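NAD nucleotidase (Haemophilus influenzae, PDB 3ZTV) degrades NAD to adenosine and nicotinamide riboside as a zinc-dependent periplasmic 5'-nucleotidase that also has NAD(P) pyrophosphatase activity. Local coordinates at residues A[224-230]-A[261-267]; A[66-70]-A[200-204]; A[14-18]-A[270-274]; A[99-105]-A[158-164]; A[21-25]-A[85-90]. All coordinates share one frame; numbering follows the deposited sequence.

Contact 1: residues A[224-230]-A[261-267]; sequences TGDSHYL and VMEGWAY. With ZN (zinc ion), chain B.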
# COMPACT_ATOMS: atom_id res chain seq x y z
N THR A 224 -9.50 -8.95 -17.89
CA THR A 224 -9.64 -9.50 -16.55
C THR A 224 -9.55 -11.03 -16.45
O THR A 224 -10.05 -11.76 -17.33
CB THR A 224 -10.99 -9.06 -15.96
OG1 THR A 224 -11.01 -7.63 -15.86
CG2 THR A 224 -11.27 -9.64 -14.60
N GLY A 225 -8.94 -11.48 -15.36
CA GLY A 225 -9.07 -12.85 -14.90
C GLY A 225 -9.32 -12.92 -13.41
O GLY A 225 -9.26 -11.90 -12.71
N ASP A 226 -9.59 -14.14 -12.95
CA ASP A 226 -9.76 -14.56 -11.54
C ASP A 226 -11.18 -14.78 -11.07
O ASP A 226 -11.42 -15.69 -10.27
CB ASP A 226 -9.00 -13.70 -10.51
CG ASP A 226 -8.96 -14.36 -9.13
OD1 ASP A 226 -8.37 -15.45 -8.98
OD2 ASP A 226 -9.52 -13.80 -8.16
N SER A 227 -12.11 -13.93 -11.51
CA SER A 227 -13.50 -14.01 -11.06
C SER A 227 -14.36 -15.02 -11.83
O SER A 227 -15.41 -15.43 -11.33
CB SER A 227 -14.15 -12.62 -11.06
OG SER A 227 -13.68 -11.78 -12.13
N HIS A 228 -13.91 -15.44 -13.02
CA HIS A 228 -14.62 -16.45 -13.81
C HIS A 228 -16.02 -15.95 -14.28
O HIS A 228 -16.90 -16.76 -14.60
CB HIS A 228 -14.82 -17.75 -13.00
CG HIS A 228 -13.58 -18.58 -12.75
ND1 HIS A 228 -12.29 -18.09 -12.69
CD2 HIS A 228 -13.49 -19.90 -12.49
CE1 HIS A 228 -11.47 -19.09 -12.41
NE2 HIS A 228 -12.17 -20.20 -12.30
N TYR A 229 -16.23 -14.64 -14.33
CA TYR A 229 -17.53 -14.10 -14.74
C TYR A 229 -17.73 -14.13 -16.25
O TYR A 229 -16.84 -13.72 -17.02
CB TYR A 229 -17.68 -12.64 -14.30
CG TYR A 229 -17.78 -12.40 -12.82
CD1 TYR A 229 -18.08 -13.42 -11.92
CD2 TYR A 229 -17.60 -11.11 -12.31
CE1 TYR A 229 -18.18 -13.16 -10.56
CE2 TYR A 229 -17.71 -10.85 -10.96
CZ TYR A 229 -17.99 -11.87 -10.09
OH TYR A 229 -18.09 -11.60 -8.73
N LEU A 230 -18.91 -14.60 -16.66
CA LEU A 230 -19.34 -14.44 -18.05
C LEU A 230 -19.82 -12.99 -18.25
O LEU A 230 -20.81 -12.56 -17.65
CB LEU A 230 -20.48 -15.42 -18.40
CG LEU A 230 -21.07 -15.31 -19.81
CD1 LEU A 230 -20.04 -15.53 -20.91
CD2 LEU A 230 -22.25 -16.27 -19.99
N VAL A 261 -13.63 -2.61 -19.10
CA VAL A 261 -13.24 -3.77 -18.30
C VAL A 261 -14.02 -4.99 -18.79
O VAL A 261 -15.25 -4.91 -18.97
CB VAL A 261 -13.59 -3.54 -16.81
CG1 VAL A 261 -13.25 -4.77 -15.96
CG2 VAL A 261 -12.91 -2.28 -16.28
N MET A 262 -13.36 -6.12 -19.00
CA MET A 262 -14.08 -7.31 -19.42
C MET A 262 -13.33 -8.59 -19.08
O MET A 262 -12.10 -8.61 -19.07
CB MET A 262 -14.44 -7.28 -20.91
CG MET A 262 -13.29 -7.50 -21.86
SD MET A 262 -12.10 -6.14 -21.96
CE MET A 262 -11.21 -6.64 -23.43
N GLU A 263 -14.09 -9.66 -18.82
CA GLU A 263 -13.58 -11.01 -18.57
C GLU A 263 -14.20 -11.95 -19.60
O GLU A 263 -15.18 -11.58 -20.29
CB GLU A 263 -13.93 -11.45 -17.15
CG GLU A 263 -13.19 -12.67 -16.64
CD GLU A 263 -13.30 -12.86 -15.14
OE1 GLU A 263 -14.26 -12.37 -14.53
OE2 GLU A 263 -12.41 -13.51 -14.56
N GLY A 264 -13.65 -13.17 -19.70
CA GLY A 264 -14.09 -14.16 -20.66
C GLY A 264 -14.53 -15.48 -20.03
O GLY A 264 -14.13 -16.57 -20.47
N TRP A 265 -15.36 -15.38 -19.00
CA TRP A 265 -15.88 -16.57 -18.32
C TRP A 265 -14.72 -17.41 -17.77
O TRP A 265 -13.86 -16.85 -17.08
CB TRP A 265 -16.82 -17.37 -19.25
CG TRP A 265 -17.89 -18.16 -18.55
CD1 TRP A 265 -18.16 -18.20 -17.21
CD2 TRP A 265 -18.87 -19.02 -19.17
NE1 TRP A 265 -19.23 -19.03 -16.96
CE2 TRP A 265 -19.68 -19.54 -18.15
CE3 TRP A 265 -19.13 -19.38 -20.50
CZ2 TRP A 265 -20.73 -20.43 -18.41
CZ3 TRP A 265 -20.17 -20.26 -20.75
CH2 TRP A 265 -20.95 -20.78 -19.71
N ALA A 266 -14.67 -18.71 -18.05
CA ALA A 266 -13.56 -19.56 -17.61
C ALA A 266 -13.59 -20.89 -18.35
O ALA A 266 -14.49 -21.14 -19.17
CB ALA A 266 -13.62 -19.79 -16.10
N TYR A 267 -12.61 -21.74 -18.06
CA TYR A 267 -12.59 -23.16 -18.47
C TYR A 267 -12.68 -23.34 -19.99
O TYR A 267 -13.43 -24.20 -20.49
CB TYR A 267 -13.68 -23.97 -17.75
CG TYR A 267 -13.59 -23.99 -16.23
CD1 TYR A 267 -12.44 -23.58 -15.56
CD2 TYR A 267 -14.66 -24.44 -15.47
CE1 TYR A 267 -12.37 -23.59 -14.17
CE2 TYR A 267 -14.59 -24.47 -14.08
CZ TYR A 267 -13.44 -24.04 -13.44
OH TYR A 267 -13.36 -24.06 -12.06
ZN ZN B . -7.52 -16.94 -10.28
O HOH W 1 -9.28 -17.90 -10.23
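Glu-263, extended with CG anti to its backbone N (chi1 -166°), brings its carboxylate to Ser-227, His-228 and Tyr-229 of the loop after strand 221-224. OE1 takes two bonds from opposite faces of the carboxylate plane: Ser-227 OG comes on the syn side in a short bond of 2.5 Å, and Tyr-229 N meets it from above the plane at 3.0 Å. OE2 receives His-228 N at 2.9 Å, again from above the plane. These three bonds hold the carboxylate against rotation, and Ser-206 adds a hydrogen bond to Ser-227 OG. Further along, Ala-266 CB lies over one face of the His-228 ring, while the edge of that ring points at the face of Tyr-267 in an offset edge-to-face pair with planes at 76°. Leu-230 CB covers the five-membered ring of Trp-265, 3.8 Å from its centroid, and Trp-265 N donates to Tyr-229 O at 3.0 Å. Earlier in this loop Asp-226 OD1 binds zinc at 2.1 Å, and OD2 pairs with Lys-163. Gly-225 to His-228 read GDSH, in the place of the GHxH motif of the metallophosphoesterase dinuclear metal site.

Contact 2: residues A[66-70]-A[200-204]; sequences LHAGD and LLSHA. With ZN (zinc ion), chain B; ZN (zinc ion), chain C.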
# COMPACT_ATOMS: atom_id res chain seq x y z
N LEU A 66 -4.44 -12.36 -25.93
CA LEU A 66 -4.08 -12.30 -24.51
C LEU A 66 -4.66 -13.43 -23.67
O LEU A 66 -5.78 -13.90 -23.92
CB LEU A 66 -4.56 -10.98 -23.91
CG LEU A 66 -4.15 -9.70 -24.64
CD1 LEU A 66 -4.88 -8.50 -24.03
CD2 LEU A 66 -2.64 -9.48 -24.61
N HIS A 67 -3.90 -13.83 -22.65
CA HIS A 67 -4.36 -14.80 -21.66
C HIS A 67 -4.23 -14.18 -20.26
O HIS A 67 -3.12 -13.82 -19.84
CB HIS A 67 -3.52 -16.08 -21.75
CG HIS A 67 -4.07 -17.22 -20.96
ND1 HIS A 67 -4.38 -17.13 -19.61
CD2 HIS A 67 -4.35 -18.49 -21.33
CE1 HIS A 67 -4.85 -18.30 -19.20
NE2 HIS A 67 -4.83 -19.14 -20.21
N ALA A 68 -5.34 -13.98 -19.57
CA ALA A 68 -5.33 -13.25 -18.30
C ALA A 68 -5.08 -14.09 -17.03
O ALA A 68 -5.46 -13.65 -15.93
CB ALA A 68 -6.59 -12.41 -18.15
N GLY A 69 -4.45 -15.26 -17.17
CA GLY A 69 -3.97 -16.01 -16.01
C GLY A 69 -4.79 -17.22 -15.58
O GLY A 69 -5.88 -17.49 -16.11
N ASP A 70 -4.23 -17.98 -14.63
CA ASP A 70 -4.75 -19.30 -14.24
C ASP A 70 -4.88 -20.23 -15.46
O ASP A 70 -5.96 -20.78 -15.77
CB ASP A 70 -6.09 -19.21 -13.51
CG ASP A 70 -5.96 -18.83 -12.04
OD1 ASP A 70 -4.83 -18.68 -11.51
OD2 ASP A 70 -7.04 -18.70 -11.42
N LEU A 200 -4.16 -2.96 -19.39
CA LEU A 200 -3.80 -3.68 -18.17
C LEU A 200 -4.37 -5.10 -18.28
O LEU A 200 -5.58 -5.29 -18.44
CB LEU A 200 -4.38 -2.95 -16.96
CG LEU A 200 -4.07 -3.54 -15.58
CD1 LEU A 200 -2.59 -3.43 -15.29
CD2 LEU A 200 -4.88 -2.83 -14.51
N LEU A 201 -3.48 -6.09 -18.23
CA LEU A 201 -3.83 -7.51 -18.29
C LEU A 201 -3.74 -8.02 -16.85
O LEU A 201 -2.64 -8.25 -16.32
CB LEU A 201 -2.84 -8.24 -19.21
CG LEU A 201 -3.09 -9.73 -19.45
CD1 LEU A 201 -4.48 -10.00 -20.02
CD2 LEU A 201 -2.02 -10.31 -20.35
N SER A 202 -4.89 -8.11 -16.20
CA SER A 202 -4.95 -8.21 -14.74
C SER A 202 -5.77 -9.37 -14.21
O SER A 202 -6.98 -9.46 -14.42
CB SER A 202 -5.50 -6.92 -14.14
OG SER A 202 -5.76 -7.10 -12.75
N HIS A 203 -5.07 -10.25 -13.47
CA HIS A 203 -5.70 -11.33 -12.70
C HIS A 203 -6.17 -10.87 -11.32
O HIS A 203 -6.32 -11.70 -10.40
CB HIS A 203 -4.78 -12.55 -12.53
CG HIS A 203 -5.53 -13.85 -12.46
ND1 HIS A 203 -5.93 -14.47 -11.29
CD2 HIS A 203 -6.02 -14.61 -13.46
CE1 HIS A 203 -6.61 -15.57 -11.58
NE2 HIS A 203 -6.67 -15.67 -12.90
N ALA A 204 -6.42 -9.57 -11.15
CA ALA A 204 -6.87 -9.08 -9.85
C ALA A 204 -8.33 -9.41 -9.54
O ALA A 204 -8.76 -9.25 -8.39
CB ALA A 204 -6.66 -7.56 -9.73
ZN ZN B . -7.52 -16.94 -10.28
ZN ZN C . -9.33 -19.02 -11.96
O HOH W 1 -9.28 -17.90 -10.23
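Leu-201 holds CG anti to its backbone N (chi1 -177°), which carries CD1 to the CB atoms of Ala-68 (3.7 Å) and Leu-66 (4.0 Å), while CD2 rests 3.7 Å from His-67 O. Asp-70, with CG anti to its carbonyl carbon (chi1 -80°), presents its carboxylate to the metals. Gly-69 and Asp-70 are the GD motif of the metallophosphoesterase fold, placed just past strand 63-67, and His-203 belongs to the segment on strand 198-203 in the other sheet. The side chains of Asp-70 and His-203 cross at about a right angle, with carboxylate and ring planes 58° apart. His-203 is probably a ligand of the zinc ion that Asn-102 and Asp-226 also bind; its ring as modelled puts CE1 toward the metal and is probably turned over, which makes the NE2 bond to Asp-20 doubtful. Gly-69 CA comes obliquely to this ring. Within its own segment Gly-69 N donates to His-67 ND1 at 3.1 Å. Asp-70 OD1 accepts a hydrogen bond from His-103 N. OD2 bridges the two zinc ions, at 2.1 Å from one and 2.4 Å from the other.

Contact 3: residues A[14-18]-A[270-274]; sequences SILHI and VVGDL
Ile-15 with Leu-274 and His-17 with Gly-272 form the hydrogen-bonded pairs of an antiparallel strand pair at the centre of one of the two sheets of the metallophosphoesterase fold. The segment axes approach to 4.7 Å at 159°. Each pair closes a two-bond ring: Ile-15 N to Leu-274 O and Leu-274 N to Ile-15 O, both 2.9 Å, then His-17 N to Gly-272 O at 3.0 Å and Gly-272 N to His-17 O at 2.9 Å. Between them Leu-16 and Asp-273 form the non-hydrogen-bonded pair; Leu-16 CA makes a CA-H...O contact of 3.2 Å with Gly-272 O. The side chains of Ile-15, His-17 and Leu-274 share one face. His-17 places its ring, CG set between N and carbonyl carbon (chi1 69°), over the backbone of Gly-272, which has no CB to obstruct it; Met-262 covers this side. Leu-16 and Asp-273 occupy the other face, where Leu-16 packs on helix 46-59, its CD2 touching Asp-273 CB. Apolar contact continues from Ile-18 CG2 to Val-271 CG2. Tyr-60 and Arg-288 hold the polar end of Asp-273, and a water joins its OD1, at 2.7 Å, to Ile-15 O.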
# COMPACT_ATOMS: atom_id res chain seq x y z
N SER A 14 -7.46 -4.88 -32.17
CA SER A 14 -8.44 -5.96 -32.07
C SER A 14 -8.03 -6.92 -30.95
O SER A 14 -7.21 -7.82 -31.15
CB SER A 14 -8.57 -6.70 -33.41
OG SER A 14 -9.04 -5.80 -34.40
N ILE A 15 -8.58 -6.70 -29.76
CA ILE A 15 -8.23 -7.52 -28.60
C ILE A 15 -9.00 -8.84 -28.61
O ILE A 15 -10.22 -8.86 -28.75
CB ILE A 15 -8.49 -6.74 -27.30
CG1 ILE A 15 -7.74 -5.40 -27.34
CG2 ILE A 15 -8.09 -7.57 -26.08
CD1 ILE A 15 -8.01 -4.52 -26.16
N LEU A 16 -8.26 -9.93 -28.47
CA LEU A 16 -8.82 -11.29 -28.44
C LEU A 16 -8.26 -11.94 -27.19
O LEU A 16 -7.04 -11.97 -27.00
CB LEU A 16 -8.38 -12.07 -29.67
CG LEU A 16 -8.88 -11.52 -31.01
CD1 LEU A 16 -8.14 -12.13 -32.19
CD2 LEU A 16 -10.38 -11.75 -31.15
N HIS A 17 -9.13 -12.44 -26.30
CA HIS A 17 -8.64 -12.84 -24.99
C HIS A 17 -9.39 -14.02 -24.38
O HIS A 17 -10.58 -14.24 -24.63
CB HIS A 17 -8.66 -11.64 -24.04
CG HIS A 17 -10.04 -11.18 -23.69
ND1 HIS A 17 -10.82 -10.39 -24.51
CD2 HIS A 17 -10.76 -11.39 -22.57
CE1 HIS A 17 -11.97 -10.16 -23.91
NE2 HIS A 17 -11.96 -10.75 -22.73
N ILE A 18 -8.65 -14.80 -23.58
CA ILE A 18 -9.23 -15.81 -22.70
C ILE A 18 -8.65 -15.67 -21.29
O ILE A 18 -7.66 -14.93 -21.09
CB ILE A 18 -9.01 -17.28 -23.19
CG1 ILE A 18 -7.56 -17.77 -22.99
CG2 ILE A 18 -9.41 -17.44 -24.64
CD1 ILE A 18 -7.42 -19.30 -23.15
N VAL A 270 -14.85 -19.40 -23.73
CA VAL A 270 -15.13 -18.14 -24.42
C VAL A 270 -13.86 -17.53 -24.99
O VAL A 270 -12.81 -17.54 -24.34
CB VAL A 270 -15.79 -17.10 -23.46
CG1 VAL A 270 -15.72 -15.66 -24.00
CG2 VAL A 270 -17.24 -17.49 -23.19
N VAL A 271 -13.97 -16.99 -26.20
CA VAL A 271 -12.98 -16.06 -26.72
C VAL A 271 -13.63 -14.68 -26.76
O VAL A 271 -14.63 -14.48 -27.47
CB VAL A 271 -12.49 -16.47 -28.12
CG1 VAL A 271 -11.70 -15.33 -28.78
CG2 VAL A 271 -11.63 -17.74 -28.04
N GLY A 272 -13.09 -13.74 -25.98
CA GLY A 272 -13.58 -12.37 -26.01
C GLY A 272 -12.96 -11.62 -27.18
O GLY A 272 -11.80 -11.82 -27.51
N ASP A 273 -13.76 -10.75 -27.79
CA ASP A 273 -13.42 -10.08 -29.05
C ASP A 273 -13.87 -8.62 -28.92
O ASP A 273 -15.07 -8.33 -28.97
CB ASP A 273 -14.20 -10.83 -30.14
CG ASP A 273 -14.13 -10.21 -31.53
OD1 ASP A 273 -13.52 -9.15 -31.73
OD2 ASP A 273 -14.75 -10.82 -32.44
N LEU A 274 -12.92 -7.71 -28.68
CA LEU A 274 -13.20 -6.29 -28.45
C LEU A 274 -12.39 -5.45 -29.42
O LEU A 274 -11.16 -5.40 -29.35
CB LEU A 274 -12.89 -5.88 -26.99
CG LEU A 274 -13.40 -4.49 -26.59
CD1 LEU A 274 -14.90 -4.55 -26.41
CD2 LEU A 274 -12.73 -3.98 -25.31
O HOH W 2 -10.97 -8.22 -31.56

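Contact 4: residues A[99-105]-A[158-164]; sequences TLGNHEF and LDTVNKT. With ZN (zinc ion), chain B.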
# COMPACT_ATOMS: atom_id res chain seq x y z
N THR A 99 -0.45 -13.28 -18.38
CA THR A 99 -0.14 -12.75 -17.05
C THR A 99 -0.32 -13.85 -16.00
O THR A 99 -1.14 -14.76 -16.17
CB THR A 99 -0.95 -11.46 -16.70
OG1 THR A 99 -0.24 -10.72 -15.70
CG2 THR A 99 -2.33 -11.80 -16.20
N LEU A 100 0.46 -13.77 -14.93
CA LEU A 100 0.33 -14.73 -13.84
C LEU A 100 -0.97 -14.58 -13.07
O LEU A 100 -1.38 -13.46 -12.74
CB LEU A 100 1.51 -14.59 -12.87
CG LEU A 100 2.92 -14.73 -13.45
CD1 LEU A 100 3.94 -14.43 -12.36
CD2 LEU A 100 3.11 -16.14 -14.01
N GLY A 101 -1.62 -15.71 -12.81
CA GLY A 101 -2.74 -15.75 -11.89
C GLY A 101 -2.33 -16.21 -10.51
O GLY A 101 -1.13 -16.20 -10.16
N ASN A 102 -3.32 -16.60 -9.71
CA ASN A 102 -3.06 -17.08 -8.37
C ASN A 102 -2.67 -18.55 -8.37
O ASN A 102 -1.75 -18.96 -7.64
CB ASN A 102 -4.21 -16.82 -7.39
CG ASN A 102 -5.55 -17.34 -7.88
OD1 ASN A 102 -5.93 -17.11 -9.01
ND2 ASN A 102 -6.28 -18.03 -7.01
N HIS A 103 -3.33 -19.36 -9.19
CA HIS A 103 -3.05 -20.79 -9.19
C HIS A 103 -1.72 -21.15 -9.84
O HIS A 103 -1.22 -22.26 -9.67
CB HIS A 103 -4.19 -21.57 -9.83
CG HIS A 103 -5.39 -21.70 -8.95
ND1 HIS A 103 -6.44 -20.82 -8.98
CD2 HIS A 103 -5.70 -22.62 -8.00
CE1 HIS A 103 -7.35 -21.19 -8.10
NE2 HIS A 103 -6.92 -22.27 -7.48
N GLU A 104 -1.11 -20.20 -10.55
CA GLU A 104 0.23 -20.42 -11.07
C GLU A 104 1.23 -20.75 -9.96
O GLU A 104 2.28 -21.35 -10.23
CB GLU A 104 0.70 -19.21 -11.89
CG GLU A 104 0.46 -19.33 -13.40
CD GLU A 104 -1.00 -19.30 -13.80
OE1 GLU A 104 -1.72 -18.37 -13.37
OE2 GLU A 104 -1.45 -20.18 -14.56
N PHE A 105 0.91 -20.38 -8.72
CA PHE A 105 1.80 -20.65 -7.58
C PHE A 105 1.36 -21.84 -6.70
O PHE A 105 1.96 -22.07 -5.65
CB PHE A 105 1.94 -19.38 -6.72
CG PHE A 105 2.76 -18.30 -7.38
CD1 PHE A 105 4.14 -18.34 -7.32
CD2 PHE A 105 2.15 -17.26 -8.07
CE1 PHE A 105 4.91 -17.35 -7.93
CE2 PHE A 105 2.90 -16.28 -8.68
CZ PHE A 105 4.28 -16.32 -8.61
N LEU A 158 -0.63 -7.83 -14.15
CA LEU A 158 -0.97 -7.65 -12.74
C LEU A 158 -1.61 -8.90 -12.16
O LEU A 158 -2.43 -9.54 -12.83
CB LEU A 158 -1.93 -6.45 -12.57
CG LEU A 158 -1.96 -5.73 -11.22
CD1 LEU A 158 -0.70 -4.89 -11.01
CD2 LEU A 158 -3.20 -4.83 -11.12
N ASP A 159 -1.29 -9.22 -10.91
CA ASP A 159 -1.87 -10.38 -10.22
C ASP A 159 -2.63 -9.97 -8.98
O ASP A 159 -2.40 -8.91 -8.40
CB ASP A 159 -0.75 -11.35 -9.81
CG ASP A 159 -1.18 -12.82 -9.75
OD1 ASP A 159 -2.39 -13.15 -9.78
OD2 ASP A 159 -0.26 -13.68 -9.66
N THR A 160 -3.57 -10.82 -8.58
CA THR A 160 -4.21 -10.69 -7.29
C THR A 160 -3.20 -10.99 -6.17
O THR A 160 -2.39 -11.92 -6.28
CB THR A 160 -5.46 -11.59 -7.21
OG1 THR A 160 -6.18 -11.30 -6.01
CG2 THR A 160 -5.11 -13.10 -7.31
N VAL A 161 -3.21 -10.18 -5.11
CA VAL A 161 -2.18 -10.26 -4.07
C VAL A 161 -2.56 -11.19 -2.91
O VAL A 161 -1.97 -12.26 -2.76
CB VAL A 161 -1.77 -8.86 -3.56
CG1 VAL A 161 -0.82 -8.99 -2.38
CG2 VAL A 161 -1.11 -8.06 -4.69
N ASN A 162 -3.51 -10.77 -2.08
CA ASN A 162 -3.86 -11.53 -0.88
C ASN A 162 -4.23 -12.99 -1.19
O ASN A 162 -3.79 -13.92 -0.51
CB ASN A 162 -4.99 -10.86 -0.10
CG ASN A 162 -4.59 -9.53 0.51
OD1 ASN A 162 -3.41 -9.24 0.70
ND2 ASN A 162 -5.59 -8.72 0.83
N LYS A 163 -5.04 -13.19 -2.22
CA LYS A 163 -5.48 -14.53 -2.58
C LYS A 163 -4.29 -15.44 -2.93
O LYS A 163 -4.26 -16.62 -2.56
CB LYS A 163 -6.47 -14.47 -3.75
CG LYS A 163 -6.99 -15.83 -4.17
CD LYS A 163 -8.03 -15.71 -5.28
CE LYS A 163 -9.33 -15.09 -4.78
NZ LYS A 163 -10.41 -15.22 -5.81
N THR A 164 -3.30 -14.90 -3.64
CA THR A 164 -2.12 -15.67 -4.02
C THR A 164 -1.25 -15.97 -2.81
O THR A 164 -0.86 -17.12 -2.57
CB THR A 164 -1.30 -14.95 -5.12
OG1 THR A 164 -2.15 -14.69 -6.24
CG2 THR A 164 -0.13 -15.82 -5.58
ZN ZN B . -7.52 -16.94 -10.28
O HOH W 1 -9.28 -17.90 -10.23
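The loop that lays Gly-101 and Asn-102 against Asp-159 and Thr-164 is held by Glu-104 OE1, which two backbone amides grip: Gly-101 N donates to it at 2.7 Å, on the anti side of the carboxylate, and Asp-70 N is the second donor. Across the contact, Asp-159 brings its carboxylate, CG anti to its backbone N (chi1 -151°), onto the carbonyls of Leu-100 and Gly-101. Its OD2 is 2.7 Å from Gly-101 O, two oxygens so close that the acid probably holds a proton. Gly-101 to Glu-104 spell GNHE, a signature of the metallophosphoesterases, and the asparagine of that motif, Asn-102, binds a zinc ion through its side-chain amide. Its CG lies between the backbone N and the carbonyl carbon (chi1 54°), which sends the amide to the zinc; CB packs against Thr-164 OG1 at 3.2 Å, and that hydroxyl itself donates to Thr-160 O at 2.8 Å. Thr-160 CG2 meets Asn-102 CB at 3.8 Å. Lys-163 runs its methylenes obliquely across the Asn-102 amide, its chain bending at chi3. Phe-105 CD2 touches Thr-164 CG2 at 3.7 Å. On strand 151-159, Leu-158 N makes a weak bond of 3.3 Å to Thr-99 OG1, whose stronger partner is Leu-124 O.

Contact 5: residues A[21-25]-A[85-90]; sequences HHSYL and ADAAVM. With ZN (zinc ion), chain C.
His-21 and Ser-23 both hydrogen-bond to Asp-86 of helix 84-93 from a type I' beta turn, His-21 to Tyr-24, that carries the histidine of the family's DxH motif. The His-21 ring is thrown toward the helix with CG between its backbone N and carbonyl carbon (chi1 87°). Its NE2 donates to Asp-86 OD1 at 2.8 Å, on the anti side and 33° out of the carboxylate plane; ring and carboxylate stand 58° apart. Ser-23 OG donates to OD2 at 2.7 Å on the syn side, so each carboxylate oxygen has a donor and the group is fixed in rotation. ND1 of His-21 is hydrogen-bonded to His-67. Between these neighbours, with its side chain directed away from the helix, His-22 binds zinc through NE2. Leu-25 lays CD2 on Ala-85 CB (3.9 Å) and Val-89 CG1 (4.1 Å), one helical turn apart. Met-90, bent at chi3, sets SD at the edge of the His-21 ring, 4.0 Å from CE1.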
# COMPACT_ATOMS: atom_id res chain seq x y z
N HIS A 21 -8.41 -20.78 -17.91
CA HIS A 21 -8.72 -22.07 -18.53
C HIS A 21 -8.49 -23.28 -17.60
O HIS A 21 -9.12 -24.32 -17.79
CB HIS A 21 -8.11 -22.24 -19.94
CG HIS A 21 -6.71 -22.79 -19.99
ND1 HIS A 21 -5.59 -21.98 -20.07
CD2 HIS A 21 -6.25 -24.06 -20.07
CE1 HIS A 21 -4.51 -22.73 -20.15
NE2 HIS A 21 -4.89 -24.00 -20.17
N HIS A 22 -7.65 -23.11 -16.58
CA HIS A 22 -7.53 -24.11 -15.50
C HIS A 22 -7.33 -25.54 -16.03
O HIS A 22 -7.97 -26.48 -15.55
CB HIS A 22 -8.75 -24.03 -14.58
CG HIS A 22 -8.70 -22.90 -13.60
ND1 HIS A 22 -7.93 -22.92 -12.46
CD2 HIS A 22 -9.37 -21.72 -13.57
CE1 HIS A 22 -8.10 -21.79 -11.79
NE2 HIS A 22 -8.99 -21.06 -12.43
N SER A 23 -6.48 -25.67 -17.03
CA SER A 23 -6.13 -26.98 -17.57
C SER A 23 -7.28 -27.73 -18.23
O SER A 23 -7.21 -28.96 -18.41
CB SER A 23 -5.44 -27.85 -16.50
OG SER A 23 -4.25 -27.22 -16.04
N TYR A 24 -8.34 -27.00 -18.62
CA TYR A 24 -9.45 -27.61 -19.36
C TYR A 24 -9.10 -27.71 -20.84
O TYR A 24 -9.50 -26.87 -21.66
CB TYR A 24 -10.76 -26.82 -19.17
CG TYR A 24 -11.48 -27.18 -17.89
CD1 TYR A 24 -10.98 -26.80 -16.65
CD2 TYR A 24 -12.66 -27.91 -17.93
CE1 TYR A 24 -11.64 -27.13 -15.48
CE2 TYR A 24 -13.33 -28.26 -16.77
CZ TYR A 24 -12.82 -27.85 -15.54
OH TYR A 24 -13.49 -28.20 -14.40
N LEU A 25 -8.34 -28.74 -21.19
CA LEU A 25 -7.95 -28.92 -22.58
C LEU A 25 -9.09 -29.47 -23.43
O LEU A 25 -9.18 -29.19 -24.63
CB LEU A 25 -6.74 -29.84 -22.69
CG LEU A 25 -5.37 -29.15 -22.68
CD1 LEU A 25 -5.19 -28.25 -21.46
CD2 LEU A 25 -4.25 -30.18 -22.76
N ALA A 85 1.39 -29.82 -20.73
CA ALA A 85 0.26 -29.90 -21.66
C ALA A 85 -0.34 -28.52 -21.89
O ALA A 85 -0.65 -28.14 -23.02
CB ALA A 85 -0.79 -30.87 -21.14
N ASP A 86 -0.47 -27.75 -20.81
CA ASP A 86 -0.98 -26.39 -20.90
C ASP A 86 -0.04 -25.52 -21.71
O ASP A 86 -0.47 -24.76 -22.58
CB ASP A 86 -1.22 -25.81 -19.51
CG ASP A 86 -2.37 -26.48 -18.80
OD1 ASP A 86 -3.51 -26.32 -19.29
OD2 ASP A 86 -2.15 -27.16 -17.78
N ALA A 87 1.26 -25.63 -21.45
CA ALA A 87 2.24 -24.87 -22.22
C ALA A 87 2.15 -25.20 -23.71
O ALA A 87 2.23 -24.30 -24.55
CB ALA A 87 3.66 -25.09 -21.69
N ALA A 88 1.97 -26.48 -24.03
CA ALA A 88 1.92 -26.91 -25.41
C ALA A 88 0.74 -26.29 -26.17
O ALA A 88 0.90 -25.79 -27.30
CB ALA A 88 1.87 -28.44 -25.49
N VAL A 89 -0.44 -26.34 -25.58
CA VAL A 89 -1.61 -25.79 -26.26
C VAL A 89 -1.59 -24.26 -26.30
O VAL A 89 -2.04 -23.65 -27.28
CB VAL A 89 -2.95 -26.36 -25.74
CG1 VAL A 89 -3.00 -27.90 -25.91
CG2 VAL A 89 -3.19 -25.97 -24.29
N MET A 90 -1.05 -23.64 -25.26
CA MET A 90 -0.87 -22.18 -25.26
C MET A 90 0.10 -21.75 -26.35
O MET A 90 -0.17 -20.79 -27.09
CB MET A 90 -0.38 -21.71 -23.89
CG MET A 90 -1.44 -21.82 -22.80
SD MET A 90 -0.79 -21.62 -21.12
CE MET A 90 -0.59 -19.84 -21.02
ZN ZN C . -9.33 -19.02 -11.96
O HOH W 1 -9.28 -17.90 -10.23

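In the fold
All five contacts are buried; their chemistry changes with distance from the zinc pair. Contacts 1, 2 and 4 converge on one zinc ion, supplying Asp-226, Asp-70 and Asn-102, and all reach the six-stranded sheet. Contact 5 delivers His-22 to the other zinc, where Asp-70 of contact 2 also binds, and braces its turn on a helix with hydrogen bonds from a histidine and a serine to one carboxylate. Contact 3, farther from the metals, is regular strand pairing in the seven-stranded sheet; strand 63-67 of contact 2 neighbours its strand 11-18. Contact 2 packs that sheet against the other. A probable hydrogen bond from Gly-225 N to Ser-202 O joins contacts 1 and 2, and strands 258-263 and 270-278 of contacts 1 and 3 are consecutive.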